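Local coordinates for ABC transporter, substrate binding protein (Aeropyrum pernix, PDB 3EAF), which probably captures a small solute outside the cell and delivers it to an ABC transporter for uptake, and carries a bound magnesium ion, at residues A[120-125]-A[254-259]; A[349-354]-A[368-373]. All blocks are in the same frame, centred on the assembly; numbering follows the deposited sequence.

In the fold
Read from the N terminus, the chain leaves the six-stranded sheet after strand 117-118 and enters helix 124-139 through residues 120-125. Contact 1 closes a long loop here, 128 intervening residues returning at 254-259 as the chain leaves strand 251-255 of the seven-stranded sheet. Contact 2 follows in series, neither nested in contact 1 nor crossing it: a hairpin of strands 352-357 and 363-369 brings 368-373 back beside 349-354. The centres lie about 9 Å apart; neighbouring strands 251-255 and 352-357 are tied by S255 O and F353 N, and Y349 bonds to P120. Contact 1 joins two passages between the lobes, while contact 2 pairs the last two strands at one edge of the seven-stranded sheet.

Contact 1: A[120-125]-A[254-259]; sequences PAPDYS and ISPFIY
A121 sends its methyl into the angle between P256 and F257, and this small group does much of the touching. Its CB lies 3.7 Å from P256 CG and equally far, 3.7 Å, from F257 CZ, approaching the phenyl ring obliquely. P122 extends the apolar patch, with its CD 3.8 Å from P256 CB as the two proline rings cross at a slant. On the other flank the carbonyl of P120 comes within 3.4 Å (O to CE1) of the F257 ring. No hydrogen bond spans the two segments, so shape and burial carry the join. Both are chain passages between the two lobes of a periplasmic-binding-protein fold, one leaving strand 117-118 for helix 124-139, the other leaving strand 251-255. Further out, P256 places its own CB over the centre of the F257 ring, 3.9 Å above the plane; the ring can fold back beneath it because CG sits beside the backbone N (chi1 -39°). The turn is braced by S255, whose OG donates to F257 O at 2.6 Å, in the carbonyl plane and on a lone pair. The P120 carbonyl accepts from Y349 OH, while Q127 of helix 124-139 packs against A121, P122 and P256.

Contact 2: A[349-354]-A[368-373]; sequences YRKVFI and KFEAPS
R350 and E370 form the salt bridge, NH1 to OE2 at 2.7 Å, with the guanidinium and carboxylate planes 56° apart and OE2 met on its anti side, somewhat out of the carboxylate plane. The same NH1 donates to A371 O at 3.0 Å, while NH2 reaches P372 O at 3.2 Å; both donors stand above their carbonyl planes. Three bonds, two of them bent, hold the guanidinium, which a bend at chi3 (82°) turns toward the backbone beyond E370. Backbone pairing is reciprocal: V352 N gives to F369 O at 2.9 Å and F369 N to V352 O at 2.8 Å, both nearly straight. Apolar packing falls on two faces. On one, the extended K368 chain runs alongside the F353 ring, its CE 3.6 Å from CE1, before NZ bonds to A336 O; K351 CD rests 4.0 Å from K368 CD. On the other, I354 CG1 meets F369 CD2 at 3.5 Å, the side chains at about a right angle, and the F369 ring packs edge-to-face with F134 of helix 124-139. V352 and F369 form the hydrogen-bonded pair, and F353 and K368 the non-hydrogen-bonded one, of an antiparallel beta hairpin whose outer strand ends the seven-stranded sheet.

Contact 1: A[120-125]-A[254-259]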
ATOM      1  N   PRO A 120      -6.121  -4.344   2.571  1.00  8.12           N
ATOM      2  CA  PRO A 120      -7.360  -3.734   2.076  1.00  7.73           C
ATOM      3  C   PRO A 120      -7.191  -2.954   0.762  1.00  7.53           C
ATOM      4  O   PRO A 120      -7.670  -1.820   0.640  1.00  6.90           O
ATOM      5  CB  PRO A 120      -7.738  -2.789   3.218  1.00  7.81           C
ATOM      6  CG  PRO A 120      -6.426  -2.320   3.732  1.00  7.74           C
ATOM      7  CD  PRO A 120      -5.464  -3.487   3.580  1.00  8.02           C
ATOM      8  N   ALA A 121      -6.516  -3.563  -0.209  1.00  7.24           N
ATOM      9  CA  ALA A 121      -6.239  -2.919  -1.488  1.00  7.06           C
ATOM     10  C   ALA A 121      -6.024  -4.002  -2.551  1.00  7.27           C
ATOM     11  O   ALA A 121      -5.785  -5.160  -2.207  1.00  7.02           O
ATOM     12  CB  ALA A 121      -4.996  -2.011  -1.378  1.00  7.14           C
ATOM     13  N   PRO A 122      -6.111  -3.632  -3.843  1.00  7.55           N
ATOM     14  CA  PRO A 122      -5.682  -4.605  -4.853  1.00  7.86           C
ATOM     15  C   PRO A 122      -4.186  -4.864  -4.703  1.00  7.92           C
ATOM     16  O   PRO A 122      -3.474  -4.033  -4.153  1.00  7.35           O
ATOM     17  CB  PRO A 122      -5.958  -3.893  -6.184  1.00  7.69           C
ATOM     18  CG  PRO A 122      -6.888  -2.751  -5.855  1.00  7.88           C
ATOM     19  CD  PRO A 122      -6.542  -2.360  -4.447  1.00  7.38           C
ATOM     20  N   ASP A 123      -3.713  -5.999  -5.197  1.00  8.27           N
ATOM     21  CA  ASP A 123      -2.284  -6.267  -5.193  1.00  8.73           C
ATOM     22  C   ASP A 123      -1.570  -5.242  -6.074  1.00  8.70           C
ATOM     23  O   ASP A 123      -2.201  -4.607  -6.920  1.00  8.82           O
ATOM     24  CB  ASP A 123      -2.024  -7.663  -5.731  1.00  8.88           C
ATOM     25  CG  ASP A 123      -2.446  -7.795  -7.169  1.00  9.55           C
ATOM     26  OD1 ASP A 123      -1.573  -7.696  -8.051  1.00  9.89           O
ATOM     27  OD2 ASP A 123      -3.656  -7.943  -7.408  1.00 10.02           O
ATOM     28  N   TYR A 124      -0.257  -5.106  -5.886  1.00  8.85           N
ATOM     29  CA  TYR A 124       0.582  -4.168  -6.643  1.00  8.64           C
ATOM     30  C   TYR A 124       0.476  -4.268  -8.166  1.00  8.64           C
ATOM     31  O   TYR A 124       0.595  -3.266  -8.871  1.00  8.44           O
ATOM     32  CB  TYR A 124       2.050  -4.369  -6.272  1.00  8.63           C
ATOM     33  CG  TYR A 124       2.500  -3.743  -4.970  1.00  8.61           C
ATOM     34  CD1 TYR A 124       3.380  -4.422  -4.134  1.00  8.77           C
ATOM     35  CD2 TYR A 124       2.070  -2.465  -4.587  1.00  8.60           C
ATOM     36  CE1 TYR A 124       3.827  -3.858  -2.940  1.00  8.55           C
ATOM     37  CE2 TYR A 124       2.512  -1.889  -3.384  1.00  8.66           C
ATOM     38  CZ  TYR A 124       3.389  -2.598  -2.571  1.00  9.10           C
ATOM     39  OH  TYR A 124       3.834  -2.056  -1.386  1.00  8.35           O
ATOM     40  N   SER A 125       0.290  -5.482  -8.671  1.00  8.82           N
ATOM     41  CA  SER A 125       0.257  -5.718 -10.115  1.00  9.12           C
ATOM     42  C   SER A 125      -1.050  -5.209 -10.735  1.00  9.34           C
ATOM     43  O   SER A 125      -1.024  -4.469 -11.722  1.00  9.91           O
ATOM     44  CB  SER A 125       0.491  -7.203 -10.416  1.00  9.01           C
ATOM     45  OG  SER A 125       1.661  -7.675  -9.764  1.00  8.90           O
ATOM     46  N   ILE A 254      -1.001   6.440  -8.191  1.00  8.22           N
ATOM     47  CA  ILE A 254      -2.063   5.482  -7.934  1.00  8.08           C
ATOM     48  C   ILE A 254      -2.364   5.500  -6.439  1.00  8.26           C
ATOM     49  O   ILE A 254      -1.455   5.669  -5.623  1.00  8.21           O
ATOM     50  CB  ILE A 254      -1.644   4.051  -8.368  1.00  8.12           C
ATOM     51  CG1 ILE A 254      -1.310   4.008  -9.864  1.00  7.76           C
ATOM     52  CG2 ILE A 254      -2.721   3.017  -8.015  1.00  7.45           C
ATOM     53  CD1 ILE A 254      -0.604   2.723 -10.304  1.00  7.78           C
ATOM     54  N   SER A 255      -3.637   5.340  -6.082  1.00  8.38           N
ATOM     55  CA  SER A 255      -4.008   5.093  -4.694  1.00  8.12           C
ATOM     56  C   SER A 255      -5.331   4.352  -4.629  1.00  8.12           C
ATOM     57  O   SER A 255      -6.317   4.805  -5.214  1.00  8.05           O
ATOM     58  CB  SER A 255      -4.101   6.398  -3.901  1.00  8.37           C
ATOM     59  OG  SER A 255      -4.510   6.138  -2.570  1.00  7.95           O
ATOM     60  N   PRO A 256      -5.360   3.203  -3.931  1.00  8.02           N
ATOM     61  CA  PRO A 256      -6.626   2.512  -3.643  1.00  8.40           C
ATOM     62  C   PRO A 256      -7.515   3.255  -2.628  1.00  8.60           C
ATOM     63  O   PRO A 256      -8.698   2.910  -2.469  1.00  8.71           O
ATOM     64  CB  PRO A 256      -6.169   1.166  -3.056  1.00  8.74           C
ATOM     65  CG  PRO A 256      -4.702   1.050  -3.408  1.00  8.78           C
ATOM     66  CD  PRO A 256      -4.203   2.460  -3.403  1.00  8.13           C
ATOM     67  N   PHE A 257      -6.951   4.275  -1.978  1.00  8.41           N
ATOM     68  CA  PHE A 257      -7.598   4.975  -0.866  1.00  8.45           C
ATOM     69  C   PHE A 257      -7.736   6.448  -1.206  1.00  8.95           C
ATOM     70  O   PHE A 257      -6.803   7.054  -1.750  1.00  9.28           O
ATOM     71  CB  PHE A 257      -6.761   4.841   0.419  1.00  8.20           C
ATOM     72  CG  PHE A 257      -6.134   3.481   0.598  1.00  7.27           C
ATOM     73  CD1 PHE A 257      -6.858   2.438   1.164  1.00  7.04           C
ATOM     74  CD2 PHE A 257      -4.826   3.245   0.186  1.00  7.09           C
ATOM     75  CE1 PHE A 257      -6.298   1.185   1.321  1.00  7.16           C
ATOM     76  CE2 PHE A 257      -4.250   1.992   0.344  1.00  7.71           C
ATOM     77  CZ  PHE A 257      -4.991   0.957   0.905  1.00  8.11           C
ATOM     78  N   ILE A 258      -8.893   7.021  -0.876  1.00  9.18           N
ATOM     79  CA  ILE A 258      -9.132   8.451  -1.058  1.00  9.33           C
ATOM     80  C   ILE A 258      -8.202   9.271  -0.152  1.00  9.46           C
ATOM     81  O   ILE A 258      -7.955   8.890   0.999  1.00  9.65           O
ATOM     82  CB  ILE A 258     -10.641   8.803  -0.826  1.00  9.66           C
ATOM     83  CG1 ILE A 258     -11.019  10.133  -1.495  1.00  9.99           C
ATOM     84  CG2 ILE A 258     -11.007   8.807   0.668  1.00  9.07           C
ATOM     85  CD1 ILE A 258     -10.892  10.140  -3.026  1.00 11.42           C
ATOM     86  N   TYR A 259      -7.646  10.358  -0.684  1.00  9.30           N
ATOM     87  CA  TYR A 259      -6.819  11.265   0.113  1.00  9.46           C
ATOM     88  C   TYR A 259      -7.745  12.066   1.017  1.00 10.07           C
ATOM     89  O   TYR A 259      -8.875  12.366   0.614  1.00  9.89           O
ATOM     90  CB  TYR A 259      -6.076  12.271  -0.766  1.00  8.75           C
ATOM     91  CG  TYR A 259      -4.914  11.769  -1.596  1.00  8.80           C
ATOM     92  CD1 TYR A 259      -4.800  10.428  -1.970  1.00  7.31           C
ATOM     93  CD2 TYR A 259      -3.946  12.665  -2.048  1.00  8.01           C
ATOM     94  CE1 TYR A 259      -3.734   9.992  -2.761  1.00  7.62           C
ATOM     95  CE2 TYR A 259      -2.887  12.246  -2.828  1.00  8.90           C
ATOM     96  CZ  TYR A 259      -2.783  10.911  -3.181  1.00  8.13           C
ATOM     97  OH  TYR A 259      -1.728  10.520  -3.957  1.00  8.85           O
TER

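Contact 2: A[349-354]-A[368-373]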
ATOM      1  N   TYR A 349     -10.224  -6.186  -3.954  1.00 10.20           N
ATOM      2  CA  TYR A 349     -10.942  -5.516  -5.043  1.00 10.49           C
ATOM      3  C   TYR A 349      -9.902  -5.162  -6.097  1.00 10.73           C
ATOM      4  O   TYR A 349      -8.716  -5.441  -5.899  1.00 10.72           O
ATOM      5  CB  TYR A 349     -11.721  -4.274  -4.561  1.00 10.17           C
ATOM      6  CG  TYR A 349     -10.908  -3.234  -3.813  1.00 10.13           C
ATOM      7  CD1 TYR A 349     -10.375  -2.127  -4.476  1.00  9.72           C
ATOM      8  CD2 TYR A 349     -10.692  -3.344  -2.439  1.00  9.69           C
ATOM      9  CE1 TYR A 349      -9.633  -1.160  -3.789  1.00  8.87           C
ATOM     10  CE2 TYR A 349      -9.953  -2.394  -1.748  1.00  9.52           C
ATOM     11  CZ  TYR A 349      -9.424  -1.305  -2.429  1.00 10.02           C
ATOM     12  OH  TYR A 349      -8.686  -0.368  -1.746  1.00  9.90           O
ATOM     13  N   ARG A 350     -10.322  -4.569  -7.212  1.00 11.02           N
ATOM     14  CA  ARG A 350      -9.388  -4.324  -8.322  1.00 11.17           C
ATOM     15  C   ARG A 350      -9.149  -2.850  -8.657  1.00 11.31           C
ATOM     16  O   ARG A 350      -8.057  -2.484  -9.105  1.00 11.25           O
ATOM     17  CB  ARG A 350      -9.830  -5.063  -9.591  1.00 10.77           C
ATOM     18  CG  ARG A 350      -9.774  -6.577  -9.495  1.00 11.14           C
ATOM     19  CD  ARG A 350     -10.164  -7.253 -10.806  1.00 11.04           C
ATOM     20  NE  ARG A 350      -9.069  -7.314 -11.782  1.00 13.10           N
ATOM     21  CZ  ARG A 350      -9.060  -6.683 -12.960  1.00 14.45           C
ATOM     22  NH1 ARG A 350     -10.085  -5.915 -13.331  1.00 12.93           N
ATOM     23  NH2 ARG A 350      -8.022  -6.824 -13.780  1.00 14.33           N
ATOM     24  N   LYS A 351     -10.155  -2.006  -8.464  1.00 11.45           N
ATOM     25  CA  LYS A 351     -10.039  -0.630  -8.952  1.00 12.03           C
ATOM     26  C   LYS A 351      -9.246   0.287  -8.016  1.00 11.20           C
ATOM     27  O   LYS A 351      -9.059  -0.019  -6.840  1.00 10.65           O
ATOM     28  CB  LYS A 351     -11.404  -0.037  -9.316  1.00 12.31           C
ATOM     29  CG  LYS A 351     -12.355   0.194  -8.166  1.00 13.32           C
ATOM     30  CD  LYS A 351     -13.693   0.736  -8.697  1.00 13.87           C
ATOM     31  CE  LYS A 351     -14.525  -0.356  -9.364  1.00 17.45           C
ATOM     32  NZ  LYS A 351     -15.921   0.123  -9.659  1.00 18.35           N
ATOM     33  N   VAL A 352      -8.758   1.391  -8.575  1.00 10.77           N
ATOM     34  CA  VAL A 352      -7.955   2.367  -7.843  1.00 10.17           C
ATOM     35  C   VAL A 352      -8.354   3.785  -8.211  1.00 10.04           C
ATOM     36  O   VAL A 352      -8.988   4.003  -9.244  1.00  9.80           O
ATOM     37  CB  VAL A 352      -6.435   2.202  -8.120  1.00 10.36           C
ATOM     38  CG1 VAL A 352      -5.927   0.889  -7.555  1.00  9.36           C
ATOM     39  CG2 VAL A 352      -6.114   2.336  -9.619  1.00  9.47           C
ATOM     40  N   PHE A 353      -8.000   4.737  -7.352  1.00  9.64           N
ATOM     41  CA  PHE A 353      -8.071   6.152  -7.706  1.00  9.73           C
ATOM     42  C   PHE A 353      -6.787   6.538  -8.425  1.00  9.55           C
ATOM     43  O   PHE A 353      -5.728   5.982  -8.154  1.00  9.48           O
ATOM     44  CB  PHE A 353      -8.239   7.036  -6.468  1.00  9.59           C
ATOM     45  CG  PHE A 353      -9.495   6.767  -5.680  1.00 10.02           C
ATOM     46  CD1 PHE A 353     -10.738   7.209  -6.142  1.00 10.10           C
ATOM     47  CD2 PHE A 353      -9.433   6.099  -4.458  1.00 10.23           C
ATOM     48  CE1 PHE A 353     -11.907   6.978  -5.395  1.00 10.51           C
ATOM     49  CE2 PHE A 353     -10.592   5.859  -3.706  1.00 10.08           C
ATOM     50  CZ  PHE A 353     -11.832   6.296  -4.183  1.00  9.62           C
ATOM     51  N   ILE A 354      -6.887   7.490  -9.346  1.00 10.02           N
ATOM     52  CA  ILE A 354      -5.716   8.076  -9.974  1.00  9.88           C
ATOM     53  C   ILE A 354      -5.693   9.553  -9.629  1.00 10.10           C
ATOM     54  O   ILE A 354      -6.719  10.238  -9.722  1.00 10.53           O
ATOM     55  CB  ILE A 354      -5.716   7.879 -11.521  1.00 10.35           C
ATOM     56  CG1 ILE A 354      -5.680   6.381 -11.895  1.00 10.12           C
ATOM     57  CG2 ILE A 354      -4.570   8.675 -12.175  1.00  9.81           C
ATOM     58  CD1 ILE A 354      -4.385   5.645 -11.562  1.00  9.90           C
ATOM     59  N   LYS A 368     -11.924   6.846 -10.594  1.00 16.26           N
ATOM     60  CA  LYS A 368     -11.640   5.423 -10.371  1.00 16.52           C
ATOM     61  C   LYS A 368     -11.366   4.714 -11.690  1.00 16.63           C
ATOM     62  O   LYS A 368     -12.111   4.882 -12.667  1.00 16.80           O
ATOM     63  CB  LYS A 368     -12.806   4.717  -9.676  1.00 16.26           C
ATOM     64  CG  LYS A 368     -13.133   5.207  -8.295  1.00 17.02           C
ATOM     65  CD  LYS A 368     -14.390   4.535  -7.784  1.00 18.06           C
ATOM     66  CE  LYS A 368     -14.681   4.962  -6.364  1.00 18.96           C
ATOM     67  NZ  LYS A 368     -15.918   4.318  -5.846  1.00 20.31           N
ATOM     68  N   PHE A 369     -10.303   3.916 -11.707  1.00 16.66           N
ATOM     69  CA  PHE A 369      -9.887   3.191 -12.906  1.00 16.68           C
ATOM     70  C   PHE A 369      -9.520   1.750 -12.600  1.00 16.70           C
ATOM     71  O   PHE A 369      -9.079   1.431 -11.496  1.00 16.37           O
ATOM     72  CB  PHE A 369      -8.737   3.929 -13.597  1.00 16.88           C
ATOM     73  CG  PHE A 369      -9.123   5.293 -14.099  1.00 17.23           C
ATOM     74  CD1 PHE A 369      -9.718   5.444 -15.350  1.00 17.75           C
ATOM     75  CD2 PHE A 369      -8.915   6.423 -13.315  1.00 17.89           C
ATOM     76  CE1 PHE A 369     -10.093   6.704 -15.812  1.00 18.18           C
ATOM     77  CE2 PHE A 369      -9.288   7.692 -13.765  1.00 18.12           C
ATOM     78  CZ  PHE A 369      -9.877   7.831 -15.018  1.00 18.21           C
ATOM     79  N   GLU A 370      -9.724   0.881 -13.583  1.00 16.85           N
ATOM     80  CA  GLU A 370      -9.506  -0.550 -13.417  1.00 17.41           C
ATOM     81  C   GLU A 370      -8.930  -1.143 -14.693  1.00 17.30           C
ATOM     82  O   GLU A 370      -9.325  -0.763 -15.795  1.00 17.20           O
ATOM     83  CB  GLU A 370     -10.831  -1.241 -13.073  1.00 17.36           C
ATOM     84  CG  GLU A 370     -10.694  -2.619 -12.446  1.00 17.93           C
ATOM     85  CD  GLU A 370     -12.034  -3.302 -12.218  1.00 18.38           C
ATOM     86  OE1 GLU A 370     -13.068  -2.603 -12.168  1.00 20.90           O
ATOM     87  OE2 GLU A 370     -12.058  -4.544 -12.085  1.00 19.92           O
ATOM     88  N   ALA A 371      -7.995  -2.076 -14.537  1.00 17.62           N
ATOM     89  CA  ALA A 371      -7.450  -2.828 -15.667  1.00 18.00           C
ATOM     90  C   ALA A 371      -8.554  -3.674 -16.317  1.00 18.33           C
ATOM     91  O   ALA A 371      -9.510  -4.060 -15.631  1.00 18.33           O
ATOM     92  CB  ALA A 371      -6.306  -3.712 -15.199  1.00 17.98           C
ATOM     93  N   PRO A 372      -8.437  -3.954 -17.637  1.00 18.67           N
ATOM     94  CA  PRO A 372      -9.419  -4.819 -18.306  1.00 18.87           C
ATOM     95  C   PRO A 372      -9.660  -6.109 -17.535  1.00 19.17           C
ATOM     96  O   PRO A 372      -8.726  -6.668 -16.946  1.00 19.18           O
ATOM     97  CB  PRO A 372      -8.762  -5.133 -19.656  1.00 18.70           C
ATOM     98  CG  PRO A 372      -7.871  -3.970 -19.927  1.00 19.28           C
ATOM     99  CD  PRO A 372      -7.400  -3.467 -18.574  1.00 18.82           C
ATOM    100  N   SER A 373     -10.903  -6.574 -17.553  1.00 19.72           N
ATOM    101  CA  SER A 373     -11.309  -7.773 -16.818  1.00 20.66           C
ATOM    102  C   SER A 373     -10.522  -9.028 -17.218  1.00 21.07           C
ATOM    103  O   SER A 373     -10.304  -9.917 -16.393  1.00 21.24           O
ATOM    104  CB  SER A 373     -12.807  -8.020 -17.006  1.00 20.64           C
ATOM    105  OG  SER A 373     -13.561  -6.897 -16.574  1.00 22.26           O
TER